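Local coordinates for protein SYE1 (Shewanella oneidensis, PDB 4AWT) that binds flavin mononucleotide and probably acts as an NAD(P)H-dependent oxidoreductase on CH-CH groups, as in its Old Yellow Enzyme-like family, at residues A[307-310]-A[311-315]; A[331-334]-A[335-338]; A[74-77]-A[78-81]; A[82-85]-A[86-89]. The protein carries 1 engineered substitution. All blocks are in the same frame, centred on the assembly; numbering follows the deposited sequence. Where two conformers were deposited one is given.

How the contacts relate
All four contacts are local, each within or at the end of a helix outside the FMN-binding barrel strands, and each is partly buried. Contacts 3 and 4 share helix 77-92: contact 3 starts it with a capping box, contact 4 is its middle, and Ile-74 packs against Trp-83 between them. Contact 1 ends helix 304-312 with a Schellman motif, and contact 2 spans the short helix 331-337; their centres lie about 17 Å apart. Contacts 2 and 4 carry glutamate-arginine salt bridges on exposed turns, whereas contact 1 relies on amide-carboxylate bonds. Contact 3 instead buries a glutamine that binds backbone N-H groups, and contact 4 turns tryptophan and valine inward.

Contact 1: residues A[307-310]-A[311-315]; sequences AEQA and INDGL
Glu-308 with Asn-312 and Gln-309 with Asp-313 are i to i+4 pairs at the C-terminal end of helix 304-312, Asp-313 being just past it, where the chain closes in a Schellman motif. The helix belongs to the beta-alpha-beta unit between barrel strands 295-299 and 318-320. Gly-314 supplies the positive phi (80°) of the motif, and two backbone bonds reach back into the turn: Gly-314 N to Ile-311 O, and Leu-315 N to Ala-310 O at 2.9 Å. On the outer side, Gln-309 NE2 reaches Asp-313 OD1 at 2.8 Å; the acceptor lies in the amide plane of the glutamine, while the N-H arrives from above the carboxylate. The Gln-309 chain leaves with CG opposite the backbone N (chi1 -166°) and bends at chi2, which swings its amide forward over the next turn. With an alanine in place of Asp-313, Gln-309 NE2 would probably lose its acceptor and the amide become freer to turn. Beside this pair, Asn-312 ND2 gives a bent bond to Glu-308 OE2 at 3.0 Å, the two flat groups standing almost perpendicular (86°). Ser-4 and Leu-5 bind this pair too: their backbone N-H groups meet the Glu-308 carboxylate, and the Ser-4 hydroxyl meets Asn-312 OD1. One water joins both pairs, donating to Gln-309 OE1 at 3.1 Å and accepting from Asn-312 ND2 at 3.0 Å.

Contact 2: residues A[331-334]-A[335-338]; sequences LPER and LRHG
Helix 331-337, a short segment following the eighth barrel strand and helix 323-327, is linked along its length by Leu-331 with Leu-335 and Glu-333 with Arg-336 and His-337. Backbone bonds of the i to i+4 kind run through it, among them Leu-335 N to Leu-331 O at 2.9 Å, and Gly-338 leaves the helix with positive phi. On the inner side Leu-331 CG lies 3.9 Å from Leu-335 CD1, and Leu-331 also packs on Phe-321, Pro-324 and Phe-325. The outer side is polar. Glu-333, bent at chi2 (78°), turns its carboxylate toward the next turn, where OE1 accepts from Arg-336 NH2 at 3.0 Å, a salt bridge. The nitrogen comes on the syn side, 28° out of the carboxylate plane, and the two planes are turned 69° apart. A water ties the same groups together, donating to Glu-333 OE1 at 2.7 Å and accepting from Arg-336 NE at 2.9 Å. The other carboxylate oxygen, OE2, stands 2.9 Å from His-337 NE2, and the imidazole of His-337 stacks on Tyr-339. Arg-334 takes no part in this cluster; its NE is in a salt bridge with Asp-330. Glu-333 thus faces a guanidinium through one oxygen and an imidazole through the other; the nearby positive charge of Arg-336 would probably favour the ionised carboxylate, whose own charge would tend to raise the proton affinity of the histidine.

Contact 3: residues A[74-77]-A[78-81]; sequences IYTP and EQIA
Thr-76 and Gln-79 form a capping box at the start of helix 77-92: Gln-79 N donates to Thr-76 OG1 at 3.0 Å, and the glutamine side chain returns to the backbone N-H of Thr-76. The tight part lies around buried Gln-79 OE1, gripped by Tyr-75 N at 2.8 Å and Thr-76 N at 2.9 Å. The first comes nearly head-on to the carbonyl; the second stands above its plane. The same oxygen sits over the centre of the Tyr-75 ring, 3.4 Å above it, with amide and ring planes 89° apart. Gln-79 NE2 binds Gly-34 O. Replacing Gln-79 by a leucine would probably leave the N-H groups of Tyr-75 and Thr-76 without their shared acceptor and the tyrosine face without the amide oxygen. The solvent side is looser: Glu-78, bent at chi2, lies alongside Pro-77 in one of its two conformers, so this contact is uncertain. Inward, Ile-74 packs on barrel strands 53-60 and 96-102 and on helix 153-172, which Ile-80 touches as well.

Contact 4: residues A[82-85]-A[86-89]; sequences GWRI and VTEA
Segments 82-85 and 86-89 are one unbroken helical run, and Trp-83 O accepts from Thr-87 N at 2.9 Å, Arg-84 O from Glu-88 N and Ile-85 O from Ala-89 N. The bond from Val-86 N to Gly-82 O is weak, at 3.4 Å. On the buried side Trp-83 and Val-86 lie side by side and point the same way, with indole CE3 3.8 Å from Val-86 CG2. Val-86 holds CG1 opposite its backbone N (chi1 173°), a setting that brings both methyls near the six-membered ring of the indole. Thr-87 turns its hydroxyl to Ala-173 O, and Trp-83 NE1 hydrogen-bonds to Thr-59 OG1 on strand 53-60. Helix 77-92 is the crossover of a beta-alpha-beta unit of the barrel, between parallel strands 53-60 and 96-102, and Trp-83 reaches from it to the first of these strands, touching Ser-56 and Glu-57. Phe-175 meets the indole edge-to-face, while Met-41 and Tyr-45 of helix 39-46 touch it too. The Trp-83 side chain lies about 9 Å from the bound flavin mononucleotide. The outward side carries a salt bridge one turn apart: Arg-84 NE donates to Glu-88 OE2 at 2.8 Å in a nearly straight bond (169°). The oxygen lies in the guanidinium plane and is approached on its anti side, with the two flat groups 57° apart. Arg-84 NH2 adds a weak bond to Glu-88 OE2 at 3.4 Å, and a water donates to that same oxygen at 3.3 Å.

Contact 1: residues A[307-310]-A[311-315]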
loop_
_atom_site.group_PDB
_atom_site.type_symbol
_atom_site.label_atom_id
_atom_site.label_comp_id
_atom_site.label_asym_id
_atom_site.label_seq_id
_atom_site.Cartn_x
_atom_site.Cartn_y
_atom_site.Cartn_z
ATOM N N ALA A 307 -14.033 -3.386 -13.735
ATOM C CA ALA A 307 -12.702 -2.897 -14.075
ATOM C C ALA A 307 -12.680 -2.345 -15.484
ATOM O O ALA A 307 -12.189 -1.235 -15.747
ATOM C CB ALA A 307 -11.695 -4.031 -13.939
ATOM N N GLU A 308 -13.221 -3.127 -16.430
ATOM C CA GLU A 308 -13.276 -2.679 -17.815
ATOM C C GLU A 308 -14.063 -1.410 -17.932
ATOM O O GLU A 308 -13.674 -0.488 -18.661
ATOM C CB GLU A 308 -13.885 -3.830 -18.643
ATOM C CG GLU A 308 -13.951 -3.536 -20.139
ATOM C CD GLU A 308 -12.630 -3.524 -20.832
ATOM O OE1 GLU A 308 -11.606 -3.861 -20.223
ATOM O OE2 GLU A 308 -12.626 -3.136 -22.034
ATOM N N GLN A 309 -15.196 -1.315 -17.232
ATOM C CA GLN A 309 -16.031 -0.122 -17.312
ATOM C C GLN A 309 -15.302 1.103 -16.780
ATOM O O GLN A 309 -15.419 2.184 -17.342
ATOM C CB GLN A 309 -17.333 -0.350 -16.575
ATOM C CG GLN A 309 -18.368 0.722 -16.912
ATOM C CD GLN A 309 -18.770 0.505 -18.404
ATOM O OE1 GLN A 309 -19.091 -0.630 -18.847
ATOM N NE2 GLN A 309 -18.691 1.539 -19.244
ATOM N N ALA A 310 -14.574 0.975 -15.683
ATOM C CA ALA A 310 -13.879 2.103 -15.096
ATOM C C ALA A 310 -12.826 2.633 -16.067
ATOM O O ALA A 310 -12.614 3.845 -16.179
ATOM C CB ALA A 310 -13.227 1.752 -13.800
ATOM N N ILE A 311 -12.128 1.731 -16.767
ATOM C CA ILE A 311 -11.143 2.157 -17.734
ATOM C C ILE A 311 -11.836 2.797 -18.922
ATOM O O ILE A 311 -11.440 3.881 -19.384
ATOM C CB ILE A 311 -10.236 0.964 -18.156
ATOM C CG1 ILE A 311 -9.448 0.442 -16.951
ATOM C CG2 ILE A 311 -9.327 1.376 -19.279
ATOM C CD1 ILE A 311 -8.770 -0.882 -17.204
ATOM N N ASN A 312 -12.887 2.171 -19.460
ATOM C CA ASN A 312 -13.519 2.719 -20.651
ATOM C C ASN A 312 -14.272 3.999 -20.375
ATOM O O ASN A 312 -14.447 4.790 -21.311
ATOM C CB ASN A 312 -14.442 1.651 -21.267
ATOM C CG ASN A 312 -13.611 0.550 -21.883
ATOM O OD1 ASN A 312 -12.455 0.764 -22.242
ATOM N ND2 ASN A 312 -14.179 -0.615 -22.026
ATOM N N ASP A 313 -14.698 4.237 -19.160
ATOM C CA ASP A 313 -15.350 5.480 -18.773
ATOM C C ASP A 313 -14.308 6.577 -18.507
ATOM O O ASP A 313 -14.720 7.700 -18.223
ATOM C CB ASP A 313 -16.236 5.303 -17.597
ATOM C CG ASP A 313 -17.478 4.508 -17.818
ATOM O OD1 ASP A 313 -17.813 4.163 -18.960
ATOM O OD2 ASP A 313 -18.199 4.172 -16.849
ATOM N N GLY A 314 -13.024 6.303 -18.604
ATOM C CA GLY A 314 -12.009 7.305 -18.401
ATOM C C GLY A 314 -11.699 7.607 -16.964
ATOM O O GLY A 314 -11.090 8.636 -16.678
ATOM N N LEU A 315 -12.075 6.737 -16.040
ATOM C CA LEU A 315 -11.895 6.975 -14.614
ATOM C C LEU A 315 -10.577 6.417 -14.099
ATOM O O LEU A 315 -10.001 6.959 -13.157
ATOM C CB LEU A 315 -13.050 6.337 -13.815
ATOM C CG LEU A 315 -14.424 6.749 -14.263
ATOM C CD1 LEU A 315 -15.498 6.058 -13.471
ATOM C CD2 LEU A 315 -14.581 8.264 -14.210
HETATM O O HOH W 1 -16.896 -1.329 -20.985
#

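Contact 2: residues A[331-334]-A[335-338]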
loop_
_atom_site.group_PDB
_atom_site.type_symbol
_atom_site.label_atom_id
_atom_site.label_comp_id
_atom_site.label_asym_id
_atom_site.label_seq_id
_atom_site.Cartn_x
_atom_site.Cartn_y
_atom_site.Cartn_z
ATOM N N LEU A 331 -4.961 -14.950 -11.905
ATOM C CA LEU A 331 -6.137 -14.121 -12.014
ATOM C C LEU A 331 -6.282 -13.498 -13.374
ATOM O O LEU A 331 -7.399 -13.516 -13.933
ATOM C CB LEU A 331 -6.142 -13.047 -10.907
ATOM C CG LEU A 331 -7.373 -12.156 -10.943
ATOM C CD1 LEU A 331 -8.644 -12.888 -10.617
ATOM C CD2 LEU A 331 -7.176 -10.986 -9.993
ATOM N N PRO A 332 -5.242 -12.935 -13.997
ATOM C CA PRO A 332 -5.445 -12.311 -15.325
ATOM C C PRO A 332 -6.047 -13.307 -16.331
ATOM O O PRO A 332 -7.027 -12.954 -17.021
ATOM C CB PRO A 332 -4.075 -11.797 -15.696
ATOM C CG PRO A 332 -3.405 -11.518 -14.344
ATOM C CD PRO A 332 -3.876 -12.685 -13.492
ATOM N N GLU A 333 -5.502 -14.484 -16.432
ATOM C CA GLU A 333 -6.051 -15.474 -17.376
ATOM C C GLU A 333 -7.476 -15.782 -17.085
ATOM O O GLU A 333 -8.300 -15.958 -17.978
ATOM C CB GLU A 333 -5.188 -16.730 -17.365
ATOM C CG GLU A 333 -5.551 -17.746 -18.405
ATOM C CD GLU A 333 -5.067 -17.428 -19.786
ATOM O OE1 GLU A 333 -4.470 -16.344 -20.025
ATOM O OE2 GLU A 333 -5.360 -18.189 -20.711
ATOM N N ARG A 334 -7.832 -15.904 -15.796
ATOM C CA ARG A 334 -9.196 -16.192 -15.437
ATOM C C ARG A 334 -10.122 -15.051 -15.810
ATOM O O ARG A 334 -11.223 -15.290 -16.344
ATOM C CB ARG A 334 -9.338 -16.512 -13.946
ATOM C CG ARG A 334 -8.542 -17.692 -13.492
ATOM C CD ARG A 334 -8.934 -18.127 -12.104
ATOM N NE ARG A 334 -8.003 -19.067 -11.552
ATOM C CZ ARG A 334 -8.289 -20.082 -10.732
ATOM N NH1 ARG A 334 -9.537 -20.456 -10.484
ATOM N NH2 ARG A 334 -7.299 -20.742 -10.203
ATOM N N LEU A 335 -9.733 -13.814 -15.542
ATOM C CA LEU A 335 -10.554 -12.678 -15.912
ATOM C C LEU A 335 -10.742 -12.626 -17.424
ATOM O O LEU A 335 -11.830 -12.310 -17.906
ATOM C CB LEU A 335 -9.938 -11.360 -15.431
ATOM C CG LEU A 335 -9.826 -11.188 -13.910
ATOM C CD1 LEU A 335 -9.033 -9.929 -13.615
ATOM C CD2 LEU A 335 -11.199 -11.180 -13.259
ATOM N N ARG A 336 -9.694 -12.904 -18.178
ATOM C CA ARG A 336 -9.776 -12.807 -19.627
ATOM C C ARG A 336 -10.722 -13.840 -20.204
ATOM O O ARG A 336 -11.457 -13.544 -21.165
ATOM C CB ARG A 336 -8.382 -12.934 -20.228
ATOM C CG ARG A 336 -8.336 -12.541 -21.706
ATOM C CD ARG A 336 -6.952 -12.254 -22.191
ATOM N NE ARG A 336 -6.081 -13.433 -22.128
ATOM C CZ ARG A 336 -6.025 -14.405 -22.994
ATOM N NH1 ARG A 336 -6.715 -14.329 -24.088
ATOM N NH2 ARG A 336 -5.251 -15.430 -22.753
ATOM N N HIS A 337 -10.697 -15.048 -19.675
ATOM C CA HIS A 337 -11.514 -16.151 -20.181
ATOM C C HIS A 337 -12.851 -16.289 -19.499
ATOM O O HIS A 337 -13.663 -17.105 -19.953
ATOM C CB HIS A 337 -10.768 -17.468 -20.048
ATOM C CG HIS A 337 -9.690 -17.641 -21.030
ATOM N ND1 HIS A 337 -9.905 -18.248 -22.229
ATOM C CD2 HIS A 337 -8.379 -17.308 -20.982
ATOM C CE1 HIS A 337 -8.779 -18.292 -22.897
ATOM N NE2 HIS A 337 -7.839 -17.731 -22.230
ATOM N N GLY A 338 -13.114 -15.583 -18.414
ATOM C CA GLY A 338 -14.273 -15.825 -17.598
ATOM C C GLY A 338 -14.249 -17.169 -16.895
ATOM O O GLY A 338 -15.287 -17.744 -16.650
HETATM O O HOH W 2 -4.379 -13.693 -19.802
#

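Contact 3: residues A[74-77]-A[78-81]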
loop_
_atom_site.group_PDB
_atom_site.type_symbol
_atom_site.label_atom_id
_atom_site.label_comp_id
_atom_site.label_asym_id
_atom_site.label_seq_id
_atom_site.Cartn_x
_atom_site.Cartn_y
_atom_site.Cartn_z
ATOM N N ILE A 74 12.215 -3.184 5.355
ATOM C CA ILE A 74 13.058 -2.764 4.254
ATOM C C ILE A 74 14.172 -1.858 4.735
ATOM O O ILE A 74 14.637 -0.986 3.989
ATOM C CB ILE A 74 12.233 -2.212 3.079
ATOM C CG1 ILE A 74 13.001 -2.162 1.765
ATOM C CG2 ILE A 74 11.569 -0.889 3.428
ATOM C CD1 ILE A 74 12.095 -2.196 0.549
ATOM N N TYR A 75 14.642 -2.058 5.965
ATOM C CA TYR A 75 15.651 -1.198 6.555
ATOM C C TYR A 75 16.956 -1.915 6.927
ATOM O O TYR A 75 17.944 -1.185 7.126
ATOM C CB TYR A 75 15.091 -0.393 7.758
ATOM C CG TYR A 75 14.535 -1.224 8.844
ATOM C CD1 TYR A 75 15.341 -1.708 9.885
ATOM C CD2 TYR A 75 13.189 -1.604 8.895
ATOM C CE1 TYR A 75 14.843 -2.499 10.889
ATOM C CE2 TYR A 75 12.674 -2.399 9.875
ATOM C CZ TYR A 75 13.535 -2.848 10.895
ATOM O OH TYR A 75 13.040 -3.667 11.881
ATOM N N THR A 76 17.037 -3.212 7.011
ATOM C CA THR A 76 18.311 -3.877 7.303
ATOM C C THR A 76 18.897 -4.488 6.042
ATOM O O THR A 76 18.181 -4.757 5.056
ATOM C CB THR A 76 18.143 -4.961 8.346
ATOM O OG1 THR A 76 17.409 -6.058 7.748
ATOM C CG2 THR A 76 17.454 -4.505 9.627
ATOM N N PRO A 77 20.193 -4.735 6.041
ATOM C CA PRO A 77 20.794 -5.361 4.868
ATOM C C PRO A 77 20.155 -6.723 4.531
ATOM O O PRO A 77 19.972 -7.058 3.367
ATOM C CB PRO A 77 22.281 -5.505 5.262
ATOM C CG PRO A 77 22.480 -4.344 6.211
ATOM C CD PRO A 77 21.230 -4.311 7.051
ATOM N N GLU A 78 19.858 -7.500 5.548
ATOM C CA GLU A 78 19.243 -8.807 5.321
ATOM C C GLU A 78 17.856 -8.658 4.707
ATOM O O GLU A 78 17.451 -9.442 3.849
ATOM C CB GLU A 78 19.152 -9.580 6.601
ATOM C CG GLU A 78 20.514 -9.812 7.217
ATOM C CD GLU A 78 21.051 -8.715 8.103
ATOM O OE1 GLU A 78 20.701 -7.536 8.259
ATOM O OE2 GLU A 78 22.030 -9.028 8.853
ATOM N N GLN A 79 17.100 -7.671 5.184
ATOM C CA GLN A 79 15.766 -7.406 4.630
ATOM C C GLN A 79 15.855 -7.030 3.169
ATOM O O GLN A 79 15.007 -7.429 2.356
ATOM C CB GLN A 79 15.097 -6.310 5.442
ATOM C CG GLN A 79 14.555 -6.791 6.746
ATOM C CD GLN A 79 14.189 -5.669 7.700
ATOM O OE1 GLN A 79 14.421 -4.485 7.413
ATOM N NE2 GLN A 79 13.591 -6.006 8.804
ATOM N N ILE A 80 16.832 -6.195 2.813
ATOM C CA ILE A 80 17.027 -5.808 1.421
ATOM C C ILE A 80 17.310 -7.036 0.584
ATOM O O ILE A 80 16.775 -7.197 -0.510
ATOM C CB ILE A 80 18.133 -4.739 1.343
ATOM C CG1 ILE A 80 17.680 -3.472 2.044
ATOM C CG2 ILE A 80 18.606 -4.503 -0.070
ATOM C CD1 ILE A 80 18.802 -2.466 2.243
ATOM N N ALA A 81 18.175 -7.921 1.089
ATOM C CA ALA A 81 18.537 -9.126 0.354
ATOM C C ALA A 81 17.370 -10.065 0.214
ATOM O O ALA A 81 17.223 -10.723 -0.828
ATOM C CB ALA A 81 19.699 -9.788 1.098
#

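Contact 4: residues A[82-85]-A[86-89]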
loop_
_atom_site.group_PDB
_atom_site.type_symbol
_atom_site.label_atom_id
_atom_site.label_comp_id
_atom_site.label_asym_id
_atom_site.label_seq_id
_atom_site.Cartn_x
_atom_site.Cartn_y
_atom_site.Cartn_z
ATOM N N GLY A 82 16.532 -10.189 1.250
ATOM C CA GLY A 82 15.339 -11.022 1.106
ATOM C C GLY A 82 14.430 -10.497 0.041
ATOM O O GLY A 82 13.875 -11.242 -0.794
ATOM N N TRP A 83 14.257 -9.181 -0.007
ATOM C CA TRP A 83 13.476 -8.585 -1.080
ATOM C C TRP A 83 14.123 -8.794 -2.439
ATOM O O TRP A 83 13.400 -8.948 -3.415
ATOM C CB TRP A 83 13.169 -7.132 -0.802
ATOM C CG TRP A 83 12.038 -6.842 0.110
ATOM C CD1 TRP A 83 12.054 -6.044 1.222
ATOM C CD2 TRP A 83 10.679 -7.279 -0.036
ATOM N NE1 TRP A 83 10.823 -5.950 1.774
ATOM C CE2 TRP A 83 9.943 -6.697 1.017
ATOM C CE3 TRP A 83 9.998 -8.074 -0.958
ATOM C CZ2 TRP A 83 8.572 -6.916 1.179
ATOM C CZ3 TRP A 83 8.646 -8.282 -0.800
ATOM C CH2 TRP A 83 7.948 -7.709 0.260
ATOM N N ARG A 84 15.447 -8.797 -2.516
ATOM C CA ARG A 84 16.102 -9.029 -3.796
ATOM C C ARG A 84 15.735 -10.393 -4.344
ATOM O O ARG A 84 15.592 -10.549 -5.558
ATOM C CB ARG A 84 17.636 -8.938 -3.605
ATOM C CG ARG A 84 18.415 -9.219 -4.899
ATOM C CD ARG A 84 18.187 -8.155 -5.959
ATOM N NE ARG A 84 18.931 -8.309 -7.191
ATOM C CZ ARG A 84 20.202 -7.960 -7.315
ATOM N NH1 ARG A 84 20.883 -7.453 -6.302
ATOM N NH2 ARG A 84 20.798 -8.149 -8.494
ATOM N N ILE A 85 15.600 -11.407 -3.502
ATOM C CA ILE A 85 15.218 -12.700 -4.083
ATOM C C ILE A 85 13.813 -12.606 -4.658
ATOM O O ILE A 85 13.543 -13.171 -5.714
ATOM C CB ILE A 85 15.375 -13.795 -3.036
ATOM C CG1 ILE A 85 16.817 -13.923 -2.541
ATOM C CG2 ILE A 85 14.856 -15.126 -3.578
ATOM C CD1 ILE A 85 16.850 -14.767 -1.297
ATOM N N VAL A 86 12.907 -11.884 -3.987
ATOM C CA VAL A 86 11.563 -11.663 -4.533
ATOM C C VAL A 86 11.638 -10.956 -5.858
ATOM O O VAL A 86 10.976 -11.372 -6.834
ATOM C CB VAL A 86 10.703 -10.895 -3.527
ATOM C CG1 VAL A 86 9.363 -10.528 -4.170
ATOM C CG2 VAL A 86 10.498 -11.651 -2.249
ATOM N N THR A 87 12.339 -9.835 -5.945
ATOM C CA THR A 87 12.342 -9.080 -7.180
ATOM C C THR A 87 13.021 -9.859 -8.289
ATOM O O THR A 87 12.585 -9.753 -9.438
ATOM C CB THR A 87 12.915 -7.659 -7.029
ATOM O OG1 THR A 87 14.332 -7.783 -6.859
ATOM C CG2 THR A 87 12.273 -6.878 -5.929
ATOM N N GLU A 88 14.066 -10.626 -7.990
ATOM C CA GLU A 88 14.667 -11.480 -9.006
ATOM C C GLU A 88 13.653 -12.474 -9.560
ATOM O O GLU A 88 13.579 -12.711 -10.769
ATOM C CB GLU A 88 15.900 -12.218 -8.465
ATOM C CG GLU A 88 17.092 -11.329 -8.262
ATOM C CD GLU A 88 17.651 -10.733 -9.511
ATOM O OE1 GLU A 88 17.771 -11.509 -10.514
ATOM O OE2 GLU A 88 17.926 -9.518 -9.552
ATOM N N ALA A 89 12.891 -13.090 -8.656
ATOM C CA ALA A 89 11.922 -14.084 -9.098
ATOM C C ALA A 89 10.846 -13.463 -9.974
ATOM O O ALA A 89 10.459 -13.998 -11.018
ATOM C CB ALA A 89 11.317 -14.767 -7.887
HETATM O O HOH W 3 20.562 -8.372 -11.076
#